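Local coordinates for envelopment polyprotein (Bovine Schmallenberg virus BH80/Germany/2011, PDB 7A56) that probably drives fusion of the viral and host membranes during entry, as the class II fusion glycoprotein Gc, here in its postfusion conformation, at residues 97-109 with 200-212. Sequence-based numbering, arbitrary orientation.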
# COMPACT_ATOMS: atom_id res chain seq x y z
N GLU A 97 20.55 45.84 -10.29
CA GLU A 97 19.25 45.97 -9.66
C GLU A 97 18.33 44.82 -10.07
O GLU A 97 18.54 44.16 -11.09
CB GLU A 97 18.62 47.29 -10.07
CG GLU A 97 18.71 47.54 -11.56
CD GLU A 97 17.97 48.81 -11.95
OE1 GLU A 97 16.84 49.00 -11.44
OE2 GLU A 97 18.52 49.63 -12.73
N SER A 98 17.31 44.61 -9.25
CA SER A 98 16.30 43.58 -9.53
C SER A 98 15.43 43.97 -10.72
O SER A 98 15.07 45.13 -10.88
CB SER A 98 15.43 43.34 -8.29
OG SER A 98 16.11 42.55 -7.33
N LEU A 99 15.08 42.99 -11.54
CA LEU A 99 14.31 43.24 -12.76
C LEU A 99 12.91 42.65 -12.64
O LEU A 99 11.92 43.39 -12.72
CB LEU A 99 15.04 42.64 -13.97
CG LEU A 99 16.41 43.20 -14.38
CD1 LEU A 99 17.20 42.13 -15.08
CD2 LEU A 99 16.24 44.39 -15.32
N PHE A 100 12.80 41.34 -12.45
CA PHE A 100 11.45 40.78 -12.30
C PHE A 100 11.58 39.42 -11.66
O PHE A 100 12.69 38.95 -11.37
CB PHE A 100 10.68 40.71 -13.63
CG PHE A 100 11.34 39.84 -14.69
CD1 PHE A 100 12.28 40.38 -15.54
CD2 PHE A 100 10.97 38.51 -14.84
CE1 PHE A 100 12.90 39.63 -16.50
CE2 PHE A 100 11.60 37.70 -15.81
CZ PHE A 100 12.56 38.29 -16.65
N SER A 101 10.44 38.74 -11.48
CA SER A 101 10.42 37.45 -10.81
C SER A 101 9.77 36.39 -11.71
O SER A 101 8.91 36.70 -12.54
CB SER A 101 9.67 37.55 -9.48
OG SER A 101 8.29 37.59 -9.75
N ILE A 102 10.29 35.17 -11.58
CA ILE A 102 9.72 33.97 -12.18
C ILE A 102 9.34 33.08 -11.02
O ILE A 102 10.17 32.80 -10.15
CB ILE A 102 10.73 33.26 -13.10
CG1 ILE A 102 11.12 34.17 -14.29
CG2 ILE A 102 10.20 31.95 -13.61
CD1 ILE A 102 12.19 33.56 -15.22
N ILE A 103 8.10 32.59 -11.02
CA ILE A 103 7.59 31.70 -9.99
C ILE A 103 7.39 30.33 -10.62
O ILE A 103 6.84 30.22 -11.72
CB ILE A 103 6.29 32.27 -9.39
CG1 ILE A 103 6.63 33.53 -8.55
CG2 ILE A 103 5.48 31.24 -8.54
CD1 ILE A 103 5.37 34.40 -8.28
N ILE A 104 7.92 29.28 -9.97
CA ILE A 104 7.63 27.91 -10.37
C ILE A 104 6.46 27.40 -9.52
O ILE A 104 6.57 27.31 -8.29
CB ILE A 104 8.86 27.00 -10.20
CG1 ILE A 104 10.13 27.60 -10.87
CG2 ILE A 104 8.54 25.52 -10.59
CD1 ILE A 104 9.97 27.74 -12.41
N TYR A 105 5.33 27.09 -10.17
CA TYR A 105 4.07 26.94 -9.41
C TYR A 105 3.50 25.55 -9.72
O TYR A 105 3.24 25.24 -10.89
CB TYR A 105 3.12 28.09 -9.79
CG TYR A 105 1.63 27.87 -9.50
CD1 TYR A 105 1.21 27.26 -8.34
CD2 TYR A 105 0.68 28.32 -10.38
CE1 TYR A 105 -0.18 27.05 -8.08
CE2 TYR A 105 -0.69 28.14 -10.16
CZ TYR A 105 -1.11 27.51 -9.01
OH TYR A 105 -2.43 27.37 -8.83
N VAL A 106 3.30 24.73 -8.68
CA VAL A 106 2.73 23.36 -8.87
C VAL A 106 1.21 23.52 -8.83
O VAL A 106 0.58 23.57 -7.78
CB VAL A 106 3.28 22.37 -7.85
CG1 VAL A 106 2.77 20.90 -8.15
CG2 VAL A 106 4.80 22.41 -7.84
N ARG A 107 0.61 23.68 -10.00
CA ARG A 107 -0.77 24.10 -10.04
C ARG A 107 -1.73 22.97 -9.65
O ARG A 107 -2.75 23.24 -9.04
CB ARG A 107 -1.14 24.64 -11.41
CG ARG A 107 -2.62 25.11 -11.46
CD ARG A 107 -2.90 26.06 -12.57
NE ARG A 107 -4.33 26.21 -12.75
CZ ARG A 107 -5.14 27.02 -12.06
NH1 ARG A 107 -4.66 27.82 -11.09
NH2 ARG A 107 -6.45 27.01 -12.37
N ARG A 108 -1.42 21.74 -10.00
CA ARG A 108 -2.32 20.65 -9.59
C ARG A 108 -1.51 19.40 -9.29
O ARG A 108 -0.56 19.06 -10.01
CB ARG A 108 -3.37 20.41 -10.67
CG ARG A 108 -4.31 19.19 -10.35
CD ARG A 108 -5.39 19.08 -11.47
NE ARG A 108 -4.77 18.64 -12.73
CZ ARG A 108 -4.65 19.38 -13.83
NH1 ARG A 108 -5.12 20.62 -13.85
NH2 ARG A 108 -4.06 18.87 -14.91
N VAL A 109 -1.84 18.74 -8.17
CA VAL A 109 -1.36 17.40 -7.89
C VAL A 109 -2.55 16.62 -7.36
O VAL A 109 -3.12 17.00 -6.32
CB VAL A 109 -0.24 17.34 -6.84
CG1 VAL A 109 0.05 15.88 -6.57
CG2 VAL A 109 1.08 18.08 -7.31
N VAL A 200 -0.38 15.81 -12.64
CA VAL A 200 0.45 16.91 -12.13
C VAL A 200 0.55 17.97 -13.21
O VAL A 200 0.88 17.67 -14.37
CB VAL A 200 1.87 16.44 -11.69
CG1 VAL A 200 2.76 17.64 -11.24
CG2 VAL A 200 1.76 15.43 -10.58
N GLU A 201 0.24 19.20 -12.83
CA GLU A 201 0.40 20.32 -13.73
C GLU A 201 1.30 21.34 -13.07
O GLU A 201 1.10 21.69 -11.89
CB GLU A 201 -0.97 20.92 -14.07
CG GLU A 201 -0.89 22.17 -15.01
CD GLU A 201 -2.25 22.85 -15.11
OE1 GLU A 201 -2.96 22.92 -14.08
OE2 GLU A 201 -2.63 23.26 -16.21
N VAL A 202 2.23 21.89 -13.85
CA VAL A 202 3.19 22.86 -13.31
C VAL A 202 3.20 24.07 -14.22
O VAL A 202 2.95 23.96 -15.42
CB VAL A 202 4.61 22.27 -13.19
CG1 VAL A 202 4.60 21.04 -12.29
CG2 VAL A 202 5.17 21.97 -14.56
N CYS A 203 3.42 25.26 -13.62
CA CYS A 203 3.33 26.51 -14.36
C CYS A 203 4.58 27.35 -14.12
O CYS A 203 5.19 27.30 -13.06
CB CYS A 203 2.13 27.41 -13.96
SG CYS A 203 0.51 26.56 -14.12
N ILE A 204 4.95 28.10 -15.15
CA ILE A 204 5.87 29.23 -15.02
C ILE A 204 5.00 30.46 -14.83
O ILE A 204 4.26 30.87 -15.74
CB ILE A 204 6.75 29.40 -16.27
CG1 ILE A 204 7.49 28.10 -16.59
CG2 ILE A 204 7.81 30.57 -16.08
CD1 ILE A 204 8.44 27.66 -15.49
N THR A 205 5.12 31.10 -13.68
CA THR A 205 4.25 32.23 -13.38
C THR A 205 5.08 33.52 -13.42
O THR A 205 6.07 33.67 -12.68
CB THR A 205 3.56 32.01 -12.04
OG1 THR A 205 2.65 30.90 -12.19
CG2 THR A 205 2.76 33.26 -11.56
N MET A 206 4.72 34.40 -14.35
CA MET A 206 5.31 35.72 -14.45
C MET A 206 4.18 36.72 -14.21
O MET A 206 3.02 36.34 -14.00
CB MET A 206 6.02 35.91 -15.80
CG MET A 206 7.39 35.11 -15.89
SD MET A 206 8.27 35.65 -17.40
CE MET A 206 7.04 34.96 -18.58
N ALA A 207 4.52 37.98 -14.18
CA ALA A 207 3.54 39.01 -13.83
C ALA A 207 2.28 38.91 -14.70
O ALA A 207 2.34 38.98 -15.93
CB ALA A 207 4.18 40.40 -13.98
N HIS A 208 1.15 38.74 -14.05
CA HIS A 208 -0.15 38.59 -14.72
C HIS A 208 -0.17 37.65 -15.92
O HIS A 208 -1.05 37.78 -16.79
CB HIS A 208 -0.66 39.96 -15.18
CG HIS A 208 -0.75 40.98 -14.08
ND1 HIS A 208 -1.68 40.90 -13.07
CD2 HIS A 208 -0.02 42.10 -13.84
CE1 HIS A 208 -1.53 41.92 -12.25
NE2 HIS A 208 -0.53 42.67 -12.70
N GLU A 209 0.77 36.71 -16.02
CA GLU A 209 0.56 35.64 -16.99
C GLU A 209 1.22 34.36 -16.49
O GLU A 209 2.34 34.39 -15.96
CB GLU A 209 1.09 36.02 -18.38
CG GLU A 209 0.44 35.17 -19.51
CD GLU A 209 0.52 35.82 -20.91
OE1 GLU A 209 1.36 36.76 -21.07
OE2 GLU A 209 -0.27 35.38 -21.83
N SER A 210 0.54 33.23 -16.67
CA SER A 210 1.13 31.95 -16.34
C SER A 210 1.19 31.05 -17.58
O SER A 210 0.41 31.21 -18.52
CB SER A 210 0.34 31.24 -15.20
OG SER A 210 0.75 31.71 -13.91
N PHE A 211 2.17 30.15 -17.61
CA PHE A 211 2.37 29.21 -18.70
C PHE A 211 2.48 27.81 -18.14
O PHE A 211 3.41 27.49 -17.40
CB PHE A 211 3.63 29.59 -19.50
CG PHE A 211 3.52 30.95 -20.12
CD1 PHE A 211 2.90 31.12 -21.37
CD2 PHE A 211 3.95 32.08 -19.44
CE1 PHE A 211 2.76 32.37 -21.91
CE2 PHE A 211 3.84 33.35 -20.00
CZ PHE A 211 3.22 33.50 -21.23
N CYS A 212 1.51 26.95 -18.47
CA CYS A 212 1.31 25.73 -17.72
C CYS A 212 1.35 24.50 -18.61
O CYS A 212 1.05 24.57 -19.79
CB CYS A 212 -0.06 25.74 -17.01
SG CYS A 212 -0.24 27.15 -15.92
O HOH W 1 6.17 36.12 -11.11
O HOH W 2 7.62 38.71 -13.73
O HOH W 3 -4.73 20.86 -17.44
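Ile103 and Thr205 exchange two backbone hydrogen bonds, Thr205 N to Ile103 O running almost straight at 2.8 Å and 173°, and Tyr105 pairs with Cys203 in the same way. This is antiparallel pairing in a beta-rich class II fusion protein: the long strand beginning at Ser98 lies between the hairpin 200-212, turned by a type II turn at Met206-Glu209, and strand 86-92. A classic beta bulge then puts both Arg107 and Arg108 opposite Glu201, whose carbonyl O takes a weak bond from Arg107 N and a straighter one from Arg108 N at 3.2 Å. The two arginines also share its carboxylate. Arg108 NH1 stands 3.2 Å from Glu201 OE1, but the oxygen is well out of the guanidinium plane, making this an attraction of charges; the bend at chi3 (70°) folds that guanidinium over Glu201 CB, while its NH2 reaches Asp199. Extended Arg107 runs alongside Glu201 and makes a long salt bridge through NE. On the face that carries Arg108 and Glu201, Thr205 OG1 meets the edge of the Tyr105 ring and hydrogen-bonds Ser210 OG at 2.7 Å, tying the hairpin's two arms together, as does the Cys203-Cys212 disulfide. The other face is apolar, and Ile102, Ile104 and Val202 on it meet strand 335-343. There Ile104 and Ile204 lie side by side, their CD1 methyls a tight 3.4 Å apart.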